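Local coordinates for protein toluene, o-xylene monooxygenase oxygenase subunit (Pseudomonas stutzeri, PDB 2INC) that forms part of the oxygenase component of a multicomponent monooxygenase, which probably hydroxylates toluene, o-xylene and related aromatic compounds, at residues L60-W65 with A268-G273; N66-P71 with S142-C147. One frame throughout, in Å; residues are numbered along the deposited sequence.

Contact 1. Residues L60-W65 with A268-G273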
loop_
_atom_site.group_PDB
_atom_site.type_symbol
_atom_site.label_atom_id
_atom_site.label_comp_id
_atom_site.label_asym_id
_atom_site.label_seq_id
_atom_site.Cartn_x
_atom_site.Cartn_y
_atom_site.Cartn_z
ATOM N N LEU B 60 37.936 15.674 -17.276
ATOM C CA LEU B 60 36.690 16.379 -16.946
ATOM C C LEU B 60 36.600 16.609 -15.432
ATOM O O LEU B 60 36.388 15.673 -14.664
ATOM C CB LEU B 60 35.485 15.572 -17.432
ATOM C CG LEU B 60 34.140 16.293 -17.386
ATOM C CD1 LEU B 60 34.098 17.391 -18.470
ATOM C CD2 LEU B 60 32.992 15.275 -17.641
ATOM N N LYS B 61 36.715 17.861 -15.000
ATOM C CA LYS B 61 36.968 18.140 -13.594
ATOM C C LYS B 61 35.899 18.977 -12.937
ATOM O O LYS B 61 35.307 19.813 -13.578
ATOM C CB LYS B 61 38.342 18.800 -13.418
ATOM C CG LYS B 61 39.487 17.829 -13.581
ATOM C CD LYS B 61 40.778 18.593 -13.651
ATOM C CE LYS B 61 41.814 17.799 -14.396
ATOM N NZ LYS B 61 43.069 18.589 -14.462
ATOM N N HIS B 62 35.641 18.717 -11.650
ATOM C CA HIS B 62 34.775 19.573 -10.837
ATOM C C HIS B 62 35.158 19.368 -9.379
ATOM O O HIS B 62 35.594 18.280 -9.013
ATOM C CB HIS B 62 33.312 19.224 -11.057
ATOM C CG HIS B 62 32.367 20.316 -10.694
ATOM N ND1 HIS B 62 32.057 20.628 -9.390
ATOM C CD2 HIS B 62 31.665 21.177 -11.460
ATOM C CE1 HIS B 62 31.189 21.623 -9.364
ATOM N NE2 HIS B 62 30.933 21.974 -10.609
ATOM N N ASP B 63 35.030 20.375 -8.531
ATOM C CA ASP B 63 35.443 20.149 -7.134
ATOM C C ASP B 63 34.337 19.534 -6.312
ATOM O O ASP B 63 34.580 19.132 -5.195
ATOM C CB ASP B 63 35.853 21.427 -6.387
ATOM C CG ASP B 63 36.948 22.208 -7.068
ATOM O OD1 ASP B 63 37.035 23.441 -6.783
ATOM O OD2 ASP B 63 37.733 21.635 -7.851
ATOM N N ASP B 64 33.103 19.537 -6.822
ATOM C CA ASP B 64 31.975 18.945 -6.075
ATOM C C ASP B 64 30.974 18.243 -6.977
ATOM O O ASP B 64 29.881 18.736 -7.175
ATOM C CB ASP B 64 31.249 20.019 -5.290
ATOM C CG ASP B 64 30.307 19.436 -4.240
ATOM O OD1 ASP B 64 30.409 18.210 -3.892
ATOM O OD2 ASP B 64 29.473 20.216 -3.738
ATOM N N TRP B 65 31.338 17.082 -7.515
ATOM C CA TRP B 65 30.417 16.394 -8.419
ATOM C C TRP B 65 29.166 15.948 -7.687
ATOM O O TRP B 65 28.121 15.718 -8.308
ATOM C CB TRP B 65 31.078 15.163 -9.019
ATOM C CG TRP B 65 32.062 15.461 -10.144
ATOM C CD1 TRP B 65 33.390 15.152 -10.169
ATOM C CD2 TRP B 65 31.770 16.094 -11.398
ATOM N NE1 TRP B 65 33.958 15.559 -11.360
ATOM C CE2 TRP B 65 32.985 16.124 -12.140
ATOM C CE3 TRP B 65 30.604 16.632 -11.972
ATOM C CZ2 TRP B 65 33.075 16.688 -13.402
ATOM C CZ3 TRP B 65 30.696 17.200 -13.253
ATOM C CH2 TRP B 65 31.940 17.223 -13.944
ATOM N N ALA B 268 29.375 20.802 -15.758
ATOM C CA ALA B 268 30.765 20.758 -16.159
ATOM C C ALA B 268 31.272 22.119 -16.668
ATOM O O ALA B 268 32.391 22.515 -16.355
ATOM C CB ALA B 268 30.991 19.661 -17.209
ATOM N N LEU B 269 30.429 22.837 -17.410
ATOM C CA LEU B 269 30.809 24.156 -17.976
ATOM C C LEU B 269 30.997 25.241 -16.906
ATOM O O LEU B 269 31.446 26.327 -17.225
ATOM C CB LEU B 269 29.793 24.618 -19.012
ATOM C CG LEU B 269 29.655 23.733 -20.254
ATOM C CD1 LEU B 269 28.863 24.488 -21.367
ATOM C CD2 LEU B 269 30.969 23.285 -20.756
ATOM N N GLU B 270 30.666 24.957 -15.652
ATOM C CA GLU B 270 30.955 25.893 -14.555
ATOM C C GLU B 270 32.458 26.057 -14.321
ATOM O O GLU B 270 32.903 27.085 -13.812
ATOM C CB GLU B 270 30.301 25.452 -13.248
ATOM C CG GLU B 270 28.776 25.461 -13.204
ATOM C CD GLU B 270 28.264 24.708 -11.976
ATOM O OE1 GLU B 270 29.103 24.199 -11.187
ATOM O OE2 GLU B 270 27.028 24.624 -11.795
ATOM N N LYS B 271 33.232 25.060 -14.726
ATOM C CA LYS B 271 34.669 25.055 -14.541
ATOM C C LYS B 271 35.400 25.362 -15.849
ATOM O O LYS B 271 35.073 24.800 -16.882
ATOM C CB LYS B 271 35.106 23.697 -14.009
ATOM C CG LYS B 271 36.592 23.604 -13.828
ATOM C CD LYS B 271 36.960 22.618 -12.743
ATOM C CE LYS B 271 38.444 22.740 -12.399
ATOM N NZ LYS B 271 39.291 22.566 -13.621
ATOM N N GLU B 272 36.385 26.262 -15.808
ATOM C CA GLU B 272 37.175 26.608 -16.997
ATOM C C GLU B 272 37.839 25.367 -17.523
ATOM O O GLU B 272 38.280 24.530 -16.728
ATOM C CB GLU B 272 38.287 27.602 -16.643
ATOM C CG GLU B 272 38.019 29.030 -17.076
ATOM C CD GLU B 272 38.839 30.042 -16.267
ATOM O OE1 GLU B 272 40.013 29.742 -15.920
ATOM O OE2 GLU B 272 38.301 31.132 -15.958
ATOM N N GLY B 273 37.891 25.229 -18.847
ATOM C CA GLY B 273 38.639 24.134 -19.471
ATOM C C GLY B 273 37.799 22.910 -19.814
ATOM O O GLY B 273 38.177 22.100 -20.669
#
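His62 meets Glu270 at the ring edge. His62 NE2 donates a nearly straight hydrogen bond to Glu270 OE1, 2.9 Å long with an N-H...O angle of 172°. The oxygen lies in the plane of the imidazole. The carboxylate does not share that plane: the two flat groups are turned 54° apart, and OE1 is approached on its anti side, well out of the carboxylate plane. At the other ring nitrogen, His62 ND1 accepts the backbone N of Asp64 at 3.0 Å, also in the ring plane. The two bonds fix the rotation of the imidazole. With ND1 accepting and NE2 donating, the pattern fits the neutral ring carrying its proton on NE2. This His-carboxylate hydrogen bond joins an interhelical loop to the turn between two helices. The Glu270 chain runs extended beyond CG, which carries its acid group across to the ring.

Lys271 lies across the backbone of the other segment. Its CG is anti to the backbone N (chi1 178°), and Lys271 CD comes 3.4 Å from Lys61 O. The chain then bends at its last torsion, and Lys271 NZ ends 3.9 Å from Lys61 CB. The two lysine ammonium groups stay apart, with NZ of Lys61 5.5 Å from NZ of Lys271.

The apolar part is small. Leu60 CD1 lies 4.0 Å from Ala268 CB, and the Trp65 indole turns the edge at its atom CH2 to the same methyl. One face of that indole carries CB of His62.

Residues 268-271 form a type I beta turn. This turn leads out of helix 241-268, and Gly273 is the N-cap of helix 274-299. Asn274 ND2 binds both Lys61 O and Ala268 O. Leu60 packs on Leu278 and Trp281 of helix 274-299, and Trp65 on Leu264 and Met267 of helix 241-268.

Contact 2. Residues N66-P71 with S142-C147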
loop_
_atom_site.group_PDB
_atom_site.type_symbol
_atom_site.label_atom_id
_atom_site.label_comp_id
_atom_site.label_asym_id
_atom_site.label_seq_id
_atom_site.Cartn_x
_atom_site.Cartn_y
_atom_site.Cartn_z
ATOM N N ASN B 66 29.255 15.815 -6.368
ATOM C CA ASN B 66 28.038 15.545 -5.563
ATOM C C ASN B 66 26.924 16.582 -5.605
ATOM O O ASN B 66 25.793 16.243 -5.250
ATOM C CB ASN B 66 28.336 15.181 -4.105
ATOM C CG ASN B 66 28.789 13.689 -3.928
ATOM O OD1 ASN B 66 28.131 12.726 -4.367
ATOM N ND2 ASN B 66 29.881 13.529 -3.228
ATOM N N ALA B 67 27.241 17.823 -6.020
ATOM C CA ALA B 67 26.226 18.843 -6.243
ATOM C C ALA B 67 25.288 18.556 -7.434
ATOM O O ALA B 67 24.258 19.190 -7.560
ATOM C CB ALA B 67 26.848 20.228 -6.407
ATOM N N PHE B 68 25.632 17.605 -8.289
ATOM C CA PHE B 68 24.796 17.325 -9.435
ATOM C C PHE B 68 23.408 16.848 -9.026
ATOM O O PHE B 68 23.258 16.044 -8.097
ATOM C CB PHE B 68 25.438 16.235 -10.333
ATOM C CG PHE B 68 24.571 15.853 -11.518
ATOM C CD1 PHE B 68 24.408 16.741 -12.589
ATOM C CD2 PHE B 68 23.863 14.632 -11.542
ATOM C CE1 PHE B 68 23.558 16.424 -13.681
ATOM C CE2 PHE B 68 23.045 14.302 -12.634
ATOM C CZ PHE B 68 22.887 15.170 -13.693
ATOM N N ARG B 69 22.392 17.334 -9.746
ATOM C CA ARG B 69 21.003 16.981 -9.497
ATOM C C ARG B 69 20.352 16.608 -10.832
ATOM O O ARG B 69 20.387 17.397 -11.772
ATOM C CB ARG B 69 20.249 18.156 -8.826
ATOM C CG ARG B 69 20.855 18.635 -7.499
ATOM C CD ARG B 69 20.549 17.599 -6.405
ATOM N NE ARG B 69 21.091 17.960 -5.068
ATOM C CZ ARG B 69 22.292 17.597 -4.610
ATOM N NH1 ARG B 69 22.670 17.956 -3.385
ATOM N NH2 ARG B 69 23.138 16.884 -5.336
ATOM N N ASP B 70 19.765 15.405 -10.914
ATOM C CA ASP B 70 18.903 14.986 -12.040
ATOM C C ASP B 70 17.736 15.958 -12.172
ATOM O O ASP B 70 16.964 16.097 -11.218
ATOM C CB ASP B 70 18.310 13.599 -11.749
ATOM C CG ASP B 70 17.371 13.092 -12.847
ATOM O OD1 ASP B 70 16.793 11.965 -12.688
ATOM O OD2 ASP B 70 17.237 13.778 -13.891
ATOM N N PRO B 71 17.587 16.607 -13.359
ATOM C CA PRO B 71 16.450 17.533 -13.566
ATOM C C PRO B 71 15.069 16.860 -13.480
ATOM O O PRO B 71 14.091 17.521 -13.095
ATOM C CB PRO B 71 16.725 18.124 -14.977
ATOM C CG PRO B 71 17.583 17.128 -15.656
ATOM C CD PRO B 71 18.467 16.553 -14.551
ATOM N N SER B 142 26.958 9.858 -6.674
ATOM C CA SER B 142 25.761 9.001 -6.679
ATOM C C SER B 142 24.594 9.554 -7.498
ATOM O O SER B 142 23.805 8.790 -8.089
ATOM C CB SER B 142 25.354 8.651 -5.240
ATOM O OG SER B 142 25.071 9.827 -4.496
ATOM N N THR B 143 24.460 10.863 -7.588
ATOM C CA THR B 143 23.370 11.425 -8.379
ATOM C C THR B 143 23.660 11.294 -9.889
ATOM O O THR B 143 22.721 11.154 -10.668
ATOM C CB THR B 143 23.101 12.914 -8.082
ATOM O OG1 THR B 143 24.364 13.601 -8.086
ATOM C CG2 THR B 143 22.388 13.081 -6.729
ATOM N N ILE B 144 24.935 11.272 -10.284
ATOM C CA ILE B 144 25.294 11.002 -11.687
ATOM C C ILE B 144 25.070 9.498 -11.925
ATOM O O ILE B 144 24.400 9.119 -12.887
ATOM C CB ILE B 144 26.747 11.339 -11.981
ATOM C CG1 ILE B 144 26.995 12.830 -11.792
ATOM C CG2 ILE B 144 27.119 10.982 -13.434
ATOM C CD1 ILE B 144 28.538 13.137 -11.821
ATOM N N THR B 145 25.621 8.654 -11.062
ATOM C CA THR B 145 25.332 7.205 -11.133
ATOM C C THR B 145 23.832 6.827 -11.263
ATOM O O THR B 145 23.478 5.969 -12.092
ATOM C CB THR B 145 25.941 6.448 -9.930
ATOM O OG1 THR B 145 27.347 6.429 -10.079
ATOM C CG2 THR B 145 25.383 5.011 -9.880
ATOM N N ASN B 146 22.947 7.453 -10.483
ATOM C CA ASN B 146 21.545 7.087 -10.547
ATOM C C ASN B 146 20.903 7.415 -11.897
ATOM O O ASN B 146 20.105 6.630 -12.371
ATOM C CB ASN B 146 20.743 7.715 -9.433
ATOM C CG ASN B 146 21.044 7.132 -8.075
ATOM O OD1 ASN B 146 20.493 7.602 -7.085
ATOM N ND2 ASN B 146 21.927 6.116 -8.015
ATOM N N CYS B 147 21.236 8.555 -12.514
ATOM C CA CYS B 147 20.748 8.825 -13.869
ATOM C C CYS B 147 21.143 7.668 -14.824
ATOM O O CYS B 147 20.339 7.288 -15.656
ATOM C CB CYS B 147 21.315 10.094 -14.381
ATOM S SG CYS B 147 20.608 11.445 -13.469
HETATM O O HOH W 1 28.412 10.261 -4.341
HETATM O O HOH W 2 25.382 13.318 -4.940
#
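The Phe68 ring presents its edge to Thr143 and Cys147. Cys147 SG is 3.8 Å from Phe68 CE2 and 87° off the ring normal, a sulfur-aromatic contact made at the edge. Thr143 OG1 also lies near the ring plane. Ile144 comes obliquely, with Ile144 CG1 3.6 Å from Phe68 CD2, and the two side chains cross at about a right angle. Leu264 and Met267 of helix 241-268 also pack on Phe68. The Arg69 guanidinium has two carbonyl oxygens near its plane, Asn66 O and Phe68 O. Arg69 NH2 donates to Asn66 O in the carbonyl plane, on a lone pair, at 2.7 Å.

Phe68 O takes two hydrogen bonds from opposite faces of its carbonyl plane. Thr143 OG1 donates from one face at 2.7 Å, and Arg69 NH2 from the other at 2.9 Å. The hydroxyl of Thr143 sits between its own backbone N and carbonyl carbon (chi1 47°), pointing at the loop. In this way a helix side chain ties the loop after the 3-10 turn to the first turns of helix 142-172, in an all-helical protein of the ferritin clan.

One turn further along the helix, Cys147 SG packs 3.6 Å from Asp70 CB. The Asp70 carboxylate itself turns to the backbone N atoms of Asp72 and Leu74. Two waters join the segments near the helix start. Water 1 donates to Asn66 OD1 and accepts from Ser142 N. Water 2 donates to Asn66 O and OD1, and weakly to Thr143 OG1. Ser142 OG is bound to Ser25 O and Leu28 N, and Tyr21 OH bonds Asp70 N.

Contacts 1 and 2 divide one loop between them. Residues 60-65 and 66-71 follow each other in the connection from helix 46-56 to helix 76-99. Their partners come later, 142-147 first and 268-273 after it, so the pairing of contact 1 encloses that of contact 2 along the chain. The centres are about 14 Å apart, and contact 2 is the more buried. They touch where Trp65 CE3 meets Ile144 CD1 at 4.1 Å. Leu264 and Met267 of helix 241-268 pack against both, on Trp65 in one and Phe68 in the other. The loop thus ties the start of helix 142-172 to the turn between helices 241-268 and 274-299.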